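Local coordinates for beta-galactosidase (Bacteroides thetaiotaomicron, PDB 5MUJ), which probably removes arabinofuranose from side chain B of the plant pectin rhamnogalacturonan II, holding a glycan in its ligand pocket, at residues E39-P44 with A318-P323; G115-N120 with M148-G153. One frame throughout, in Å; residues are numbered along the deposited sequence.

Interaction 1 (E39-P44 with A318-P323)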
ATOM      1  N   GLU A  39       7.299  -9.621  18.048  1.00 11.86           N
ATOM      2  CA  GLU A  39       8.488 -10.463  17.961  1.00 12.28           C
ATOM      3  C   GLU A  39       8.430 -11.274  16.669  1.00 13.51           C
ATOM      4  O   GLU A  39       9.444 -11.468  16.023  1.00 14.67           O
ATOM      5  CB  GLU A  39       8.546 -11.363  19.173  1.00 13.53           C
ATOM      6  CG  GLU A  39       8.831 -10.664  20.485  1.00 14.65           C
ATOM      7  CD  GLU A  39      10.039  -9.727  20.517  1.00 14.78           C
ATOM      8  OE1 GLU A  39      11.049  -9.949  19.806  1.00 16.02           O
ATOM      9  OE2 GLU A  39      10.016  -8.772  21.319  1.00 17.40           O
ATOM     10  N   GLU A  40       7.241 -11.719  16.279  1.00 13.94           N
ATOM     11  CA  GLU A  40       7.054 -12.480  15.028  1.00 14.60           C
ATOM     12  C   GLU A  40       7.314 -11.663  13.754  1.00 11.69           C
ATOM     13  O   GLU A  40       7.826 -12.201  12.773  1.00 15.46           O
ATOM     14  CB  GLU A  40       5.636 -13.083  15.010  1.00 15.82           C
ATOM     15  CG  GLU A  40       5.254 -13.937  13.798  1.00 15.40           C
ATOM     16  CD  GLU A  40       6.052 -15.227  13.652  1.00 17.32           C
ATOM     17  OE1 GLU A  40       6.668 -15.686  14.640  1.00 21.15           O
ATOM     18  OE2 GLU A  40       6.009 -15.784  12.534  1.00 19.47           O
ATOM     19  N   VAL A  41       6.927 -10.375  13.746  1.00 11.86           N
ATOM     20  CA  VAL A  41       6.987  -9.576  12.496  1.00 10.97           C
ATOM     21  C   VAL A  41       8.170  -8.618  12.375  1.00 10.29           C
ATOM     22  O   VAL A  41       8.380  -8.028  11.317  1.00 12.75           O
ATOM     23  CB  VAL A  41       5.669  -8.801  12.246  1.00 10.49           C
ATOM     24  CG1 VAL A  41       4.496  -9.758  12.332  1.00 12.01           C
ATOM     25  CG2 VAL A  41       5.537  -7.659  13.229  1.00 10.90           C
ATOM     26  N   LYS A  42       8.971  -8.477  13.427  1.00  9.99           N
ATOM     27  CA  LYS A  42       9.999  -7.443  13.415  1.00  9.79           C
ATOM     28  C   LYS A  42      11.107  -7.749  12.410  1.00  9.40           C
ATOM     29  O   LYS A  42      11.426  -8.920  12.166  1.00 12.74           O
ATOM     30  CB  LYS A  42      10.578  -7.174  14.805  1.00  9.98           C
ATOM     31  CG  LYS A  42      11.312  -8.374  15.407  1.00  9.33           C
ATOM     32  CD  LYS A  42      11.788  -8.107  16.829  1.00 10.62           C
ATOM     33  CE  LYS A  42      12.835  -9.130  17.273  1.00 11.77           C
ATOM     34  NZ  LYS A  42      13.372  -8.827  18.622  1.00 13.20           N
ATOM     35  N   THR A  43      11.696  -6.676  11.903  1.00  8.66           N
ATOM     36  CA  THR A  43      12.769  -6.680  10.938  1.00 10.42           C
ATOM     37  C   THR A  43      13.811  -5.617  11.270  1.00 10.43           C
ATOM     38  O   THR A  43      13.779  -4.511  10.742  1.00 11.28           O
ATOM     39  CB  THR A  43      12.222  -6.449   9.540  1.00  9.66           C
ATOM     40  OG1 THR A  43      11.478  -5.202   9.518  1.00  9.36           O
ATOM     41  CG2 THR A  43      11.390  -7.622   9.128  1.00 10.54           C
ATOM     42  N   PRO A  44      14.742  -5.935  12.189  1.00 10.56           N
ATOM     43  CA  PRO A  44      15.748  -4.969  12.619  1.00 11.63           C
ATOM     44  C   PRO A  44      16.833  -4.584  11.598  1.00 11.26           C
ATOM     45  O   PRO A  44      17.476  -3.540  11.770  1.00 12.10           O
ATOM     46  CB  PRO A  44      16.418  -5.692  13.808  1.00 12.29           C
ATOM     47  CG  PRO A  44      15.397  -6.651  14.295  1.00 11.13           C
ATOM     48  CD  PRO A  44      14.754  -7.136  13.043  1.00 10.35           C
ATOM     49  N   ALA A 318       7.891  -0.087  20.151  1.00 12.65           N
ATOM     50  CA  ALA A 318       8.716   0.557  19.129  1.00 11.98           C
ATOM     51  C   ALA A 318       8.114   0.321  17.764  1.00 11.80           C
ATOM     52  O   ALA A 318       7.620  -0.752  17.468  1.00 14.63           O
ATOM     53  CB  ALA A 318      10.148  -0.004  19.152  1.00 12.71           C
ATOM     54  N   ASP A 319       8.235   1.324  16.925  1.00 10.80           N
ATOM     55  CA  ASP A 319       7.732   1.231  15.560  1.00 10.41           C
ATOM     56  C   ASP A 319       8.578   0.201  14.790  1.00 10.14           C
ATOM     57  O   ASP A 319       9.760   0.053  15.056  1.00 11.87           O
ATOM     58  CB  ASP A 319       7.852   2.573  14.921  1.00 10.30           C
ATOM     59  CG  ASP A 319       6.821   3.557  15.481  1.00 12.03           C
ATOM     60  OD1 ASP A 319       5.680   3.120  15.735  1.00 15.94           O
ATOM     61  OD2 ASP A 319       7.172   4.727  15.651  1.00 13.02           O
ATOM     62  N   LEU A 320       7.968  -0.414  13.798  1.00  9.48           N
ATOM     63  CA  LEU A 320       8.643  -1.494  13.037  1.00  9.21           C
ATOM     64  C   LEU A 320       9.725  -0.967  12.124  1.00 10.58           C
ATOM     65  O   LEU A 320      10.802  -1.598  12.005  1.00 11.77           O
ATOM     66  CB  LEU A 320       7.617  -2.226  12.197  1.00  9.64           C
ATOM     67  CG  LEU A 320       6.559  -3.056  12.913  1.00 10.87           C
ATOM     68  CD1 LEU A 320       5.654  -3.778  11.923  1.00 10.61           C
ATOM     69  CD2 LEU A 320       7.197  -4.053  13.878  1.00 10.10           C
ATOM     70  N   ILE A 321       9.446   0.105  11.403  1.00 10.15           N
ATOM     71  CA  ILE A 321      10.373   0.725  10.460  1.00 11.01           C
ATOM     72  C   ILE A 321      10.376   2.209  10.708  1.00 10.53           C
ATOM     73  O   ILE A 321       9.298   2.831  10.710  1.00 10.97           O
ATOM     74  CB  ILE A 321       9.962   0.511   8.974  1.00 12.05           C
ATOM     75  CG1 ILE A 321       9.773  -0.969   8.668  1.00 11.07           C
ATOM     76  CG2 ILE A 321      10.968   1.161   8.021  1.00 13.58           C
ATOM     77  CD1 ILE A 321      11.065  -1.810   8.592  1.00 10.58           C
ATOM     78  N   ILE A 322      11.545   2.783  10.940  1.00  9.81           N
ATOM     79  CA  ILE A 322      11.709   4.212  11.141  1.00  9.86           C
ATOM     80  C   ILE A 322      12.883   4.725  10.349  1.00  9.43           C
ATOM     81  O   ILE A 322      13.807   3.924  10.026  1.00 11.15           O
ATOM     82  CB  ILE A 322      11.889   4.585  12.648  1.00 11.12           C
ATOM     83  CG1 ILE A 322      13.267   4.175  13.219  1.00 10.78           C
ATOM     84  CG2 ILE A 322      10.755   3.988  13.486  1.00 11.46           C
ATOM     85  CD1 ILE A 322      13.484   4.619  14.655  1.00 11.60           C
ATOM     86  N   PRO A 323      12.955   6.043  10.063  1.00 10.20           N
ATOM     87  CA  PRO A 323      14.153   6.644   9.452  1.00 11.47           C
ATOM     88  C   PRO A 323      15.386   6.402  10.306  1.00 12.83           C
ATOM     89  O   PRO A 323      15.358   6.653  11.511  1.00 13.18           O
ATOM     90  CB  PRO A 323      13.824   8.149   9.419  1.00 12.17           C
ATOM     91  CG  PRO A 323      12.342   8.172   9.283  1.00 12.07           C
ATOM     92  CD  PRO A 323      11.847   7.013  10.113  1.00 10.15           C
TER
HETATM   93  O   HOH W   1      11.203  -4.061  13.075  1.00 14.42           O
HETATM   94  O   HOH W   2      13.696  -1.900  11.298  1.00 38.62           O
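No aromatic ring enters the contact where V41 and T43 meet L320 and I321; neither segment has one, and none of these four side chains carries a flat group. The carboxylate of E39 is set back from the seam, where K42 NZ sits 2.8 Å from E39 OE1 on the syn lone pair of that oxygen. This salt bridge stays within 39-44, spanning the end of helix 31-41, and K42 is the first residue to leave helical geometry. K42 CA lies 4.4 Å from L320 CD2, while its ammonium end leads away.

Most of the side-chain touching is by methyl groups. The two tips of L320 straddle one methyl of V41: CG2 of V41 is 4.0 Å from L320 CD2 and 4.1 Å from L320 CD1, the two side chains meeting at a slant. The exception is the hydroxyl T43 OG1, which lies 3.5 Å from the terminal methyl CD1 of I321. The second torsion of I321 (chi2 -72°) folds CD1 out of the extended course and brings it to the threonine.

The end of helix 31-41 and the loop after strand 313-314 thus meet over strand 343-351, where T43 and I321 both pack on H346. L320 and I321 form a classic beta bulge facing N301 of strand 299-306, and V41 also packs on W133 and M279.

No direct hydrogen bond joins the segments. Water 1 accepts from T43 N at 2.9 Å and donates to L320 O at 2.7 Å, so one molecule bridges the two backbones. With 167 Å² buried, the contact pairs a small, largely apolar meeting of side chains with a polar link that runs through water.

Interaction 2 (G115-N120 with M148-G153); sequences GKWDCN and MTYIGG
Y150 bonds to D118, and N120 to G153, the two hydrogen bonds that tie the turn at 115-120 to the strand end at 148-153. In the first, the phenol of Y150 donates to the carboxylate of D118: Y150 OH meets D118 OD2 at 2.6 Å, nearly in line with its C-O bond. The carboxylate and ring planes stand 35° apart. CG of D118 lies between its backbone N and carbonyl carbon (chi1 55°), which turns the acid to the phenol. In the second, N120 N gives a longer bond to G153 O, 3.3 Å, within the plane of that carbonyl. A CA-H...O contact runs from D118 CA to G153 O, also at 3.3 Å.

Aromatic and apolar contacts fill in beside them. The six-membered ring of W117 and the ring of Y150 are tilted by only 20°, but slid so far apart that they barely overlap (centroids 5.8 Å). W117 CZ2 comes 3.8 Å from Y150 CE1. The indole also closes on the glycine backbone, W117 CZ3 lying 3.4 Å from G152 C, an approach helped by the lack of a side chain on G152. One face of the indole carries D118 CB, 3.7 Å above its plane.

Ionic partners hold the acid from outside: D118 OD1 pairs with R113 and OD2 with R122, and R122 also makes a cation-pi contact with Y150. The type I turn K116-C119 lies in the loop from strand 104-110 to strand 121-126. Strand 146-153 runs antiparallel between 121-126 and 166-172, and W117 reaches F166 on the latter.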
ATOM      1  N   GLY A 115      -7.865   9.665 -22.877  1.00 14.31           N
ATOM      2  CA  GLY A 115      -9.288   9.699 -23.172  1.00 14.79           C
ATOM      3  C   GLY A 115     -10.208   9.098 -22.122  1.00 15.10           C
ATOM      4  O   GLY A 115     -11.427   9.053 -22.341  1.00 17.37           O
ATOM      5  N   LYS A 116      -9.651   8.668 -20.985  1.00 14.14           N
ATOM      6  CA  LYS A 116     -10.408   8.029 -19.918  1.00 14.84           C
ATOM      7  C   LYS A 116     -10.289   8.837 -18.619  1.00 13.15           C
ATOM      8  O   LYS A 116      -9.485   9.737 -18.523  1.00 14.23           O
ATOM      9  CB  LYS A 116      -9.909   6.583 -19.738  1.00 14.89           C
ATOM     10  CG  LYS A 116     -10.180   5.719 -20.954  1.00 14.31           C
ATOM     11  CD  LYS A 116     -11.641   5.334 -21.070  1.00 14.81           C
ATOM     12  CE  LYS A 116     -11.873   4.687 -22.400  1.00 15.59           C
ATOM     13  NZ  LYS A 116     -13.234   4.208 -22.598  1.00 14.95           N
ATOM     14  N   TRP A 117     -11.102   8.466 -17.624  1.00 15.10           N
ATOM     15  CA  TRP A 117     -11.189   9.165 -16.320  1.00 15.04           C
ATOM     16  C   TRP A 117      -9.883   9.150 -15.540  1.00 14.54           C
ATOM     17  O   TRP A 117      -9.625  10.002 -14.711  1.00 16.53           O
ATOM     18  CB  TRP A 117     -12.307   8.565 -15.465  1.00 15.21           C
ATOM     19  CG  TRP A 117     -12.041   7.206 -14.929  1.00 14.91           C
ATOM     20  CD1 TRP A 117     -12.271   6.005 -15.544  1.00 14.76           C
ATOM     21  CD2 TRP A 117     -11.461   6.900 -13.661  1.00 14.25           C
ATOM     22  NE1 TRP A 117     -11.896   4.978 -14.740  1.00 14.12           N
ATOM     23  CE2 TRP A 117     -11.393   5.490 -13.566  1.00 11.42           C
ATOM     24  CE3 TRP A 117     -10.994   7.679 -12.597  1.00 13.06           C
ATOM     25  CZ2 TRP A 117     -10.859   4.837 -12.447  1.00 11.57           C
ATOM     26  CZ3 TRP A 117     -10.503   7.053 -11.491  1.00 11.78           C
ATOM     27  CH2 TRP A 117     -10.431   5.622 -11.416  1.00 11.47           C
ATOM     28  N   ASP A 118      -9.091   8.131 -15.808  1.00 14.08           N
ATOM     29  CA  ASP A 118      -7.829   7.911 -15.116  1.00 13.07           C
ATOM     30  C   ASP A 118      -6.638   8.192 -16.039  1.00 11.38           C
ATOM     31  O   ASP A 118      -5.617   7.525 -15.947  1.00 14.18           O
ATOM     32  CB  ASP A 118      -7.797   6.476 -14.581  1.00 10.99           C
ATOM     33  CG  ASP A 118      -8.046   5.430 -15.657  1.00 13.94           C
ATOM     34  OD1 ASP A 118      -8.152   5.822 -16.866  1.00 14.37           O
ATOM     35  OD2 ASP A 118      -8.107   4.206 -15.305  1.00 15.26           O
ATOM     36  N   CYS A 119      -6.752   9.147 -16.959  1.00 13.72           N
ATOM     37  CA  CYS A 119      -5.715   9.308 -17.983  1.00 14.71           C
ATOM     38  C   CYS A 119      -4.325   9.633 -17.442  1.00 14.75           C
ATOM     39  O   CYS A 119      -3.338   9.202 -18.025  1.00 17.01           O
ATOM     40  CB  CYS A 119      -6.132  10.342 -19.010  1.00 17.52           C
ATOM     41  SG  CYS A 119      -6.428  11.955 -18.280  1.00 22.19           S
ATOM     42  N   ASN A 120      -4.244  10.322 -16.304  1.00 13.20           N
ATOM     43  CA  ASN A 120      -2.965  10.827 -15.751  1.00 12.28           C
ATOM     44  C   ASN A 120      -2.453  10.131 -14.476  1.00 12.64           C
ATOM     45  O   ASN A 120      -1.269  10.254 -14.153  1.00 13.47           O
ATOM     46  CB  ASN A 120      -3.076  12.352 -15.516  1.00 13.53           C
ATOM     47  CG  ASN A 120      -3.183  13.130 -16.808  1.00 14.17           C
ATOM     48  OD1 ASN A 120      -2.615  12.728 -17.827  1.00 15.08           O
ATOM     49  ND2 ASN A 120      -3.880  14.267 -16.778  1.00 14.29           N
HETATM   50  N   MSE A 148      -7.124  -6.265  -9.502  1.00 10.85           N
HETATM   51  CA  MSE A 148      -6.305  -5.175  -8.976  1.00 13.29           C
HETATM   52  C   MSE A 148      -7.185  -3.976  -8.769  1.00 14.17           C
HETATM   53  O   MSE A 148      -8.095  -3.742  -9.563  1.00 15.57           O
HETATM   54  CB  MSE A 148      -5.254  -4.861 -10.028  1.00 13.86           C
HETATM   55  CG  MSE A 148      -4.381  -3.653  -9.749  1.00 17.68           C
HETATM   56 SE   MSE A 148      -3.259  -3.252 -11.300  1.00 28.85          SE
HETATM   57  CE  MSE A 148      -1.720  -3.968 -10.345  1.00 28.21           C
ATOM     58  N   THR A 149      -6.951  -3.230  -7.706  1.00 12.76           N
ATOM     59  CA  THR A 149      -7.536  -1.901  -7.563  1.00 12.32           C
ATOM     60  C   THR A 149      -6.439  -0.884  -7.698  1.00 11.79           C
ATOM     61  O   THR A 149      -5.278  -1.183  -7.542  1.00 13.69           O
ATOM     62  CB  THR A 149      -8.268  -1.673  -6.235  1.00 13.45           C
ATOM     63  OG1 THR A 149      -7.334  -1.812  -5.152  1.00 16.26           O
ATOM     64  CG2 THR A 149      -9.449  -2.647  -6.109  1.00 13.36           C
ATOM     65  N   TYR A 150      -6.818   0.357  -7.953  1.00 10.81           N
ATOM     66  CA  TYR A 150      -5.856   1.419  -8.222  1.00 11.09           C
ATOM     67  C   TYR A 150      -6.303   2.841  -7.850  1.00 10.99           C
ATOM     68  O   TYR A 150      -7.532   3.156  -7.746  1.00 13.32           O
ATOM     69  CB  TYR A 150      -5.352   1.349  -9.674  1.00 11.48           C
ATOM     70  CG  TYR A 150      -6.373   1.616 -10.766  1.00 10.48           C
ATOM     71  CD1 TYR A 150      -6.568   2.906 -11.277  1.00  9.88           C
ATOM     72  CD2 TYR A 150      -7.082   0.580 -11.342  1.00 10.53           C
ATOM     73  CE1 TYR A 150      -7.472   3.140 -12.320  1.00 11.69           C
ATOM     74  CE2 TYR A 150      -7.996   0.800 -12.385  1.00 10.09           C
ATOM     75  CZ  TYR A 150      -8.181   2.072 -12.878  1.00 11.87           C
ATOM     76  OH  TYR A 150      -9.087   2.233 -13.926  1.00 13.98           O
ATOM     77  N   ILE A 151      -5.308   3.684  -7.598  1.00 11.29           N
ATOM     78  CA  ILE A 151      -5.462   5.155  -7.516  1.00 13.00           C
ATOM     79  C   ILE A 151      -5.621   5.643  -8.956  1.00 12.85           C
ATOM     80  O   ILE A 151      -4.691   5.458  -9.785  1.00 14.96           O
ATOM     81  CB  ILE A 151      -4.223   5.800  -6.845  1.00 12.85           C
ATOM     82  CG1 ILE A 151      -4.194   5.473  -5.351  1.00 14.24           C
ATOM     83  CG2 ILE A 151      -4.109   7.283  -7.173  1.00 16.70           C
ATOM     84  CD1 ILE A 151      -2.917   5.861  -4.642  1.00 13.77           C
ATOM     85  N   GLY A 152      -6.776   6.245  -9.275  1.00 12.05           N
ATOM     86  CA  GLY A 152      -7.026   6.769 -10.599  1.00 11.79           C
ATOM     87  C   GLY A 152      -7.424   8.228 -10.565  1.00 11.94           C
ATOM     88  O   GLY A 152      -8.005   8.672  -9.579  1.00 13.12           O
ATOM     89  N   GLY A 153      -7.116   8.974 -11.620  1.00 13.15           N
ATOM     90  CA  GLY A 153      -7.470  10.391 -11.661  1.00 16.04           C
ATOM     91  C   GLY A 153      -7.024  11.047 -12.947  1.00 14.15           C
ATOM     92  O   GLY A 153      -6.225  10.487 -13.705  1.00 14.84           O
TER

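Interactions 1 and 2 lie on opposite sides of the chain centre, with centres 33 Å apart and nearest atoms about 19 Å apart. Along the chain, 115-120 and 148-153 are nested within the long loop closed by 39-44 and 318-323. The five four-stranded antiparallel sheets fit a five-bladed beta-propeller. Interaction 1 lies beside its closure, where N-terminal strand 45-51 joins the C-terminal strands 331-340, 343-351 and 357-363 in one sheet. Interaction 2 belongs to the blade of strands 121-126 to 183-184 and the loop entering it. The contacts share no sheet; the I321 side chain is about 13 Å from a bound rhamnose, and G153 about 11 Å from a bound modified fucose.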